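Local coordinates for UPF0135 protein SA1388 (PDB 3LNL), which is of unknown function but binds zinc at a dinuclear metal centre and assembles into a toroid-shaped homohexamer of the NIF3 family, at residues 250-254 with 255-259; 294-297 with 298-301; 29-33 with 34-38. The protein carries 2 engineered substitutions. All coordinates share one frame; numbering follows the deposited sequence.

Contact 1 of 3, residues 250-254 with 255-259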
loop_
_atom_site.group_PDB
_atom_site.type_symbol
_atom_site.label_atom_id
_atom_site.label_comp_id
_atom_site.label_asym_id
_atom_site.label_seq_id
_atom_site.Cartn_x
_atom_site.Cartn_y
_atom_site.Cartn_z
ATOM N N ASN B 250 26.022 -19.567 36.553
ATOM C CA ASN B 250 25.852 -18.872 37.837
ATOM C C ASN B 250 25.355 -17.455 37.569
ATOM O O ASN B 250 25.990 -16.784 36.819
ATOM C CB ASN B 250 27.225 -18.817 38.542
ATOM C CG ASN B 250 27.783 -20.201 38.832
ATOM O OD1 ASN B 250 27.210 -20.923 39.621
ATOM N ND2 ASN B 250 28.871 -20.583 38.166
ATOM N N GLN B 251 24.216 -17.053 38.143
ATOM C CA GLN B 251 23.712 -15.661 38.123
ATOM C C GLN B 251 24.896 -14.694 38.312
ATOM O O GLN B 251 25.722 -14.891 39.196
ATOM C CB GLN B 251 22.617 -15.438 39.222
ATOM C CG GLN B 251 21.707 -14.189 39.014
ATOM C CD GLN B 251 20.684 -13.882 40.146
ATOM O OE1 GLN B 251 21.072 -13.769 41.295
ATOM N NE2 GLN B 251 19.376 -13.651 39.782
ATOM N N MET B 252 25.013 -13.692 37.445
ATOM C CA MET B 252 26.091 -12.736 37.524
ATOM C C MET B 252 25.597 -11.329 37.189
ATOM O O MET B 252 24.446 -11.139 36.830
ATOM C CB MET B 252 27.218 -13.140 36.604
ATOM C CG MET B 252 26.869 -13.162 35.163
ATOM S SD MET B 252 28.055 -14.203 34.234
ATOM C CE MET B 252 29.469 -13.180 34.283
ATOM N N THR B 253 26.456 -10.331 37.339
ATOM C CA THR B 253 26.026 -8.955 37.071
ATOM C C THR B 253 26.093 -8.711 35.566
ATOM O O THR B 253 26.881 -9.319 34.852
ATOM C CB THR B 253 26.876 -7.902 37.827
ATOM O OG1 THR B 253 28.203 -7.886 37.302
ATOM C CG2 THR B 253 26.922 -8.150 39.400
ATOM N N LEU B 254 25.240 -7.810 35.085
ATOM C CA LEU B 254 25.262 -7.380 33.720
ATOM C C LEU B 254 26.681 -6.997 33.213
ATOM O O LEU B 254 27.085 -7.407 32.100
ATOM C CB LEU B 254 24.303 -6.204 33.516
ATOM C CG LEU B 254 24.129 -5.628 32.123
ATOM C CD1 LEU B 254 23.782 -6.729 31.075
ATOM C CD2 LEU B 254 23.010 -4.524 32.154
ATOM N N GLU B 255 27.393 -6.177 33.960
ATOM C CA GLU B 255 28.712 -5.764 33.511
ATOM C C GLU B 255 29.691 -6.923 33.479
ATOM O O GLU B 255 30.496 -7.017 32.560
ATOM C CB GLU B 255 29.273 -4.634 34.356
ATOM C CG GLU B 255 29.719 -5.017 35.689
ATOM C CD GLU B 255 30.233 -3.813 36.484
ATOM O OE1 GLU B 255 30.342 -3.970 37.726
ATOM O OE2 GLU B 255 30.500 -2.741 35.855
ATOM N N ASP B 256 29.560 -7.848 34.410
ATOM C CA ASP B 256 30.437 -9.012 34.438
ATOM C C ASP B 256 30.136 -9.943 33.272
ATOM O O ASP B 256 31.055 -10.502 32.677
ATOM C CB ASP B 256 30.311 -9.762 35.764
ATOM C CG ASP B 256 30.996 -9.023 36.919
ATOM O OD1 ASP B 256 31.651 -7.979 36.716
ATOM O OD2 ASP B 256 30.884 -9.509 38.026
ATOM N N PHE B 257 28.846 -10.114 32.966
ATOM C CA PHE B 257 28.438 -10.887 31.809
ATOM C C PHE B 257 28.942 -10.257 30.514
ATOM O O PHE B 257 29.529 -10.956 29.674
ATOM C CB PHE B 257 26.923 -11.085 31.754
ATOM C CG PHE B 257 26.489 -11.961 30.631
ATOM C CD1 PHE B 257 27.019 -13.236 30.488
ATOM C CD2 PHE B 257 25.578 -11.504 29.688
ATOM C CE1 PHE B 257 26.667 -14.041 29.420
ATOM C CE2 PHE B 257 25.187 -12.321 28.653
ATOM C CZ PHE B 257 25.730 -13.601 28.534
ATOM N N ALA B 258 28.747 -8.950 30.365
ATOM C CA ALA B 258 29.290 -8.243 29.212
ATOM C C ALA B 258 30.811 -8.457 29.038
ATOM O O ALA B 258 31.278 -8.729 27.922
ATOM C CB ALA B 258 28.952 -6.728 29.266
ATOM N N ALA B 259 31.561 -8.365 30.128
ATOM C CA ALA B 259 33.030 -8.546 30.066
ATOM C C ALA B 259 33.404 -9.940 29.692
ATOM O O ALA B 259 34.368 -10.181 28.943
ATOM C CB ALA B 259 33.669 -8.188 31.407
HETATM O O HOH W 1 29.007 -11.042 38.587
HETATM O O HOH W 2 29.583 -6.083 38.827
#

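Contact 2 of 3, residues 294-297 with 298-301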
loop_
_atom_site.group_PDB
_atom_site.type_symbol
_atom_site.label_atom_id
_atom_site.label_comp_id
_atom_site.label_asym_id
_atom_site.label_seq_id
_atom_site.Cartn_x
_atom_site.Cartn_y
_atom_site.Cartn_z
ATOM N N GLU B 294 13.651 -7.108 21.378
ATOM C CA GLU B 294 14.068 -7.012 22.792
ATOM C C GLU B 294 12.918 -7.021 23.779
ATOM O O GLU B 294 13.027 -7.633 24.860
ATOM C CB GLU B 294 15.017 -5.829 23.055
ATOM C CG GLU B 294 14.495 -4.391 22.854
ATOM C CD GLU B 294 14.505 -3.915 21.396
ATOM O OE1 GLU B 294 14.553 -4.780 20.482
ATOM O OE2 GLU B 294 14.429 -2.666 21.170
ATOM N N TYR B 295 11.826 -6.345 23.431
ATOM C CA TYR B 295 10.668 -6.277 24.327
ATOM C C TYR B 295 10.008 -7.669 24.460
ATOM O O TYR B 295 9.628 -8.089 25.556
ATOM C CB TYR B 295 9.690 -5.171 23.887
ATOM C CG TYR B 295 10.335 -3.831 23.977
ATOM C CD1 TYR B 295 10.931 -3.254 22.867
ATOM C CD2 TYR B 295 10.407 -3.144 25.205
ATOM C CE1 TYR B 295 11.592 -2.005 22.964
ATOM C CE2 TYR B 295 11.062 -1.922 25.308
ATOM C CZ TYR B 295 11.674 -1.367 24.179
ATOM O OH TYR B 295 12.345 -0.172 24.272
ATOM N N GLN B 296 9.913 -8.382 23.339
ATOM C CA GLN B 296 9.370 -9.743 23.310
ATOM C C GLN B 296 10.276 -10.727 24.066
ATOM O O GLN B 296 9.803 -11.541 24.854
ATOM C CB GLN B 296 9.172 -10.139 21.866
ATOM C CG GLN B 296 8.443 -11.410 21.596
ATOM C CD GLN B 296 7.978 -11.443 20.140
ATOM O OE1 GLN B 296 6.950 -10.873 19.830
ATOM N NE2 GLN B 296 8.775 -12.060 19.241
ATOM N N ALA B 297 11.588 -10.551 23.924
ATOM C CA ALA B 297 12.557 -11.327 24.692
ATOM C C ALA B 297 12.330 -11.167 26.185
ATOM O O ALA B 297 12.313 -12.174 26.935
ATOM C CB ALA B 297 13.974 -10.963 24.326
ATOM N N VAL B 298 12.124 -9.926 26.628
ATOM C CA VAL B 298 11.832 -9.722 28.054
ATOM C C VAL B 298 10.513 -10.401 28.440
ATOM O O VAL B 298 10.450 -11.068 29.462
ATOM C CB VAL B 298 11.927 -8.249 28.453
ATOM C CG1 VAL B 298 11.350 -8.042 29.891
ATOM C CG2 VAL B 298 13.374 -7.817 28.326
ATOM N N GLN B 299 9.483 -10.288 27.601
ATOM C CA GLN B 299 8.214 -10.986 27.861
ATOM C C GLN B 299 8.474 -12.518 27.921
ATOM O O GLN B 299 7.816 -13.214 28.648
ATOM C CB GLN B 299 7.156 -10.770 26.755
ATOM C CG GLN B 299 6.622 -9.359 26.428
ATOM C CD GLN B 299 6.215 -9.171 24.892
ATOM O OE1 GLN B 299 5.785 -10.129 24.205
ATOM N NE2 GLN B 299 6.402 -7.932 24.359
ATOM N N GLN B 300 9.406 -13.026 27.122
ATOM C CA GLN B 300 9.714 -14.464 27.078
ATOM C C GLN B 300 10.582 -14.894 28.308
ATOM O O GLN B 300 10.878 -16.059 28.467
ATOM C CB GLN B 300 10.399 -14.804 25.736
ATOM C CG GLN B 300 9.482 -14.746 24.431
ATOM C CD GLN B 300 10.235 -14.466 23.074
ATOM O OE1 GLN B 300 11.384 -13.940 23.024
ATOM N NE2 GLN B 300 9.587 -14.832 21.977
ATOM N N GLY B 301 10.987 -13.950 29.175
ATOM C CA GLY B 301 11.768 -14.261 30.394
ATOM C C GLY B 301 13.243 -13.833 30.387
ATOM O O GLY B 301 13.983 -14.081 31.340
#

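Contact 3 of 3, residues 29-33 with 34-38. Engineered in segment 34-38: Glu36 (natural residue Gly).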
loop_
_atom_site.group_PDB
_atom_site.type_symbol
_atom_site.label_atom_id
_atom_site.label_comp_id
_atom_site.label_asym_id
_atom_site.label_seq_id
_atom_site.Cartn_x
_atom_site.Cartn_y
_atom_site.Cartn_z
ATOM N N VAL B 29 18.863 -16.729 -0.607
ATOM C CA VAL B 29 19.653 -17.865 -0.099
ATOM C C VAL B 29 19.857 -18.951 -1.125
ATOM O O VAL B 29 19.176 -18.990 -2.166
ATOM C CB VAL B 29 19.087 -18.461 1.229
ATOM C CG1 VAL B 29 19.155 -17.423 2.378
ATOM C CG2 VAL B 29 17.675 -18.983 1.067
ATOM N N GLY B 30 20.834 -19.811 -0.874
ATOM C CA GLY B 30 21.107 -20.903 -1.772
ATOM C C GLY B 30 22.282 -20.632 -2.676
ATOM O O GLY B 30 23.193 -19.871 -2.323
ATOM N N LEU B 31 22.295 -21.279 -3.837
ATOM C CA LEU B 31 23.422 -21.094 -4.802
ATOM C C LEU B 31 23.228 -19.734 -5.461
ATOM O O LEU B 31 22.319 -19.573 -6.240
ATOM C CB LEU B 31 23.436 -22.205 -5.861
ATOM C CG LEU B 31 24.571 -22.132 -6.880
ATOM C CD1 LEU B 31 25.909 -22.228 -6.177
ATOM C CD2 LEU B 31 24.410 -23.209 -7.986
ATOM N N LEU B 32 24.049 -18.751 -5.116
ATOM C CA LEU B 32 23.883 -17.401 -5.663
ATOM C C LEU B 32 24.706 -17.244 -6.931
ATOM O O LEU B 32 24.330 -16.512 -7.845
ATOM C CB LEU B 32 24.330 -16.338 -4.655
ATOM C CG LEU B 32 23.491 -16.287 -3.339
ATOM C CD1 LEU B 32 23.722 -14.976 -2.521
ATOM C CD2 LEU B 32 21.972 -16.517 -3.660
ATOM N N ILE B 33 25.878 -17.855 -6.956
ATOM C CA ILE B 33 26.792 -17.705 -8.055
ATOM C C ILE B 33 27.431 -19.060 -8.257
ATOM O O ILE B 33 28.124 -19.543 -7.362
ATOM C CB ILE B 33 27.920 -16.672 -7.802
ATOM C CG1 ILE B 33 27.381 -15.276 -7.574
ATOM C CG2 ILE B 33 28.879 -16.644 -9.058
ATOM C CD1 ILE B 33 28.314 -14.293 -6.903
ATOM N N GLY B 34 27.231 -19.649 -9.436
ATOM C CA GLY B 34 27.910 -20.877 -9.775
ATOM C C GLY B 34 27.165 -21.797 -10.724
ATOM O O GLY B 34 26.281 -21.388 -11.461
ATOM N N ASP B 35 27.540 -23.073 -10.675
ATOM C CA ASP B 35 27.086 -24.087 -11.602
ATOM C C ASP B 35 26.819 -25.378 -10.819
ATOM O O ASP B 35 27.742 -25.963 -10.242
ATOM C CB ASP B 35 28.193 -24.326 -12.617
ATOM C CG ASP B 35 27.790 -25.265 -13.704
ATOM O OD1 ASP B 35 26.797 -26.005 -13.563
ATOM O OD2 ASP B 35 28.420 -25.171 -14.774
ATOM N N GLU B 36 25.560 -25.806 -10.795
ATOM C CA GLU B 36 25.122 -27.018 -10.059
ATOM C C GLU B 36 25.877 -28.285 -10.489
ATOM O O GLU B 36 26.046 -29.234 -9.703
ATOM C CB GLU B 36 23.621 -27.244 -10.332
ATOM C CG GLU B 36 22.716 -26.073 -9.851
ATOM C CD GLU B 36 22.126 -26.264 -8.480
ATOM O OE1 GLU B 36 22.355 -27.296 -7.816
ATOM O OE2 GLU B 36 21.381 -25.367 -8.041
ATOM N N ASP B 37 26.355 -28.261 -11.732
ATOM C CA ASP B 37 26.936 -29.414 -12.364
ATOM C C ASP B 37 28.399 -29.607 -11.982
ATOM O O ASP B 37 28.974 -30.671 -12.237
ATOM C CB ASP B 37 26.803 -29.286 -13.905
ATOM C CG ASP B 37 25.375 -28.904 -14.360
ATOM O OD1 ASP B 37 24.376 -29.482 -13.818
ATOM O OD2 ASP B 37 25.268 -27.982 -15.237
ATOM N N VAL B 38 29.012 -28.593 -11.377
ATOM C CA VAL B 38 30.442 -28.586 -11.148
ATOM C C VAL B 38 30.835 -29.406 -9.928
ATOM O O VAL B 38 30.173 -29.381 -8.930
ATOM C CB VAL B 38 31.004 -27.103 -11.063
ATOM C CG1 VAL B 38 32.331 -27.062 -10.369
ATOM C CG2 VAL B 38 31.145 -26.572 -12.524
#

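Contact 1 of 3, residues 250-254 with 255-259
Thr253 caps the helix that Asp256 and Phe257 belong to. Its OG1 accepts a hydrogen bond from Asp256 N at 3.2 Å, which makes Thr253 the N-cap. The hydroxyl is placed there because OG1 sits between the backbone N and the carbonyl carbon (chi1 68°). The first helical backbone bonds follow. Phe257 N reaches Thr253 O at 2.8 Å, and Ala258 N reaches Leu254 O at 2.9 Å.

Two waters tie the acidic side chains to the cap. One accepts from Thr253 N and donates to Asp256 OD2. The other joins Thr253 OG1 (2.7 Å) to Glu255 OE1.

The apolar part comes from Met252, whose side chain crosses that of Phe257 at about a right angle. CE lies 3.4 Å from Phe257 N, against the helix backbone. SD stands 5.2 Å from the centroid of the Phe257 ring, 71° off its normal, an oblique Met-aromatic contact.

This is a strand-to-helix corner of the C-terminal NIF3 domain, with the two axes at 93°. Leu254, Phe257 and Ala258 pack on Ile326 of strand 325-327. Phe272 of strand 271-273 meets Leu254 and Ala258, while Ile370 of the second subunit packs on Ala258 and Ala259.

Contact 2 of 3, residues 294-297 with 298-301
Gln296 and Gln300, one helical turn apart, send their amides up the same flank of the helix. The two side chains cross at a slant, with their amide planes turned 55° from each other. Gln300 NE2 lies beside the stem of Gln296, 3.6 Å from its CG. Both NE2 groups donate to OD1 of Asn129, so one acceptor on strand 125-142 gathers the two glutamines. This shared partner helps fix how both amides are turned. The other end of the Gln300 amide faces the helix, with OE1 3.3 Å from Ala297 CA.

The contact spans the whole of the short helix 294-299, the crossover helix of a beta-alpha-beta unit between strands 279-285 and 304-307. Gly301 closes the helix in a Schellman motif. Its positive phi of 109° turns the chain out, and its N donates to Val298 O at 2.9 Å.

Gln299 lies on another flank and folds back over the preceding turn. Its CG stands beside its own backbone N (chi1 -61°), and a bend at chi2 lays the amide along the chain. CD is 3.6 Å from Gln296 CA. NE2 comes within 3.4 Å of Tyr295 O, but the angle is too poor for a hydrogen bond. Tyr295 O is instead taken by Gln299 N at 3.0 Å. Val298 turns CG2 to Glu294 O at 3.5 Å, and Ala297 packs on Phe305 of strand 304-307.

Contact 3 of 3, residues 29-33 with 34-38
The carboxylate of Glu36, an engineered residue, carries the methyl CD2 of Leu31 over one face. CD2 is 3.7 Å from Glu36 OE2 and 3.8 Å from Glu36 CG, so the methyl also touches the stem. The two side chains run antiparallel alongside each other. A bend in Glu36 at chi2 (-95°) brings its end back to the leucine. The contact is van der Waals only; no hydrogen bond joins the two segments.

A second flat group, the carboxylate of Asp35, is met from above its plane by Asp37 N. This bond, 2.9 Å to Asp35 OD1, makes an Asx turn. Val38 N closes a type I beta turn on Asp35 O at 3.1 Å. Asp35 N in turn donates to Asn97 OD1.

Gly34 links strand and turn with phi 150°, a backbone shape that suits glycine. Ile33 CG2 lies 3.4 Å from Gly34 N, and Ile33 packs on Ile88, Leu91 and Ile92 of helix 83-93.

Leu98 is paired with both Leu32 and Ile33, a classic beta bulge at the end of strand 30-32, the strand outermost within this chain. There Ile33 and Gly34 pair in parallel with a strand of the third subunit, continuing the sheet across the hexamer interface.

Along the chain the order is contact 3, contact 1, contact 2. Contact 3 lies on the strand outermost within this chain, in a five-stranded sheet with strands 97-100, 64-67, 43-46 and 357-359. Contacts 1 and 2 come after the PII-like insertion, in the C-terminal NIF3 domain. Strand 279-285 connects them: it pairs with strand 240-253 and leads into helix 294-299. Their centres are 19 Å apart, with nearest atoms about 10 Å apart. Contact 3 is on the opposite side of the chain's centre, its own centre 44 Å from that of contact 1 and 38 Å from that of contact 2. Contact 1 meets the second subunit and contact 3 the third; no other chain touches contact 2.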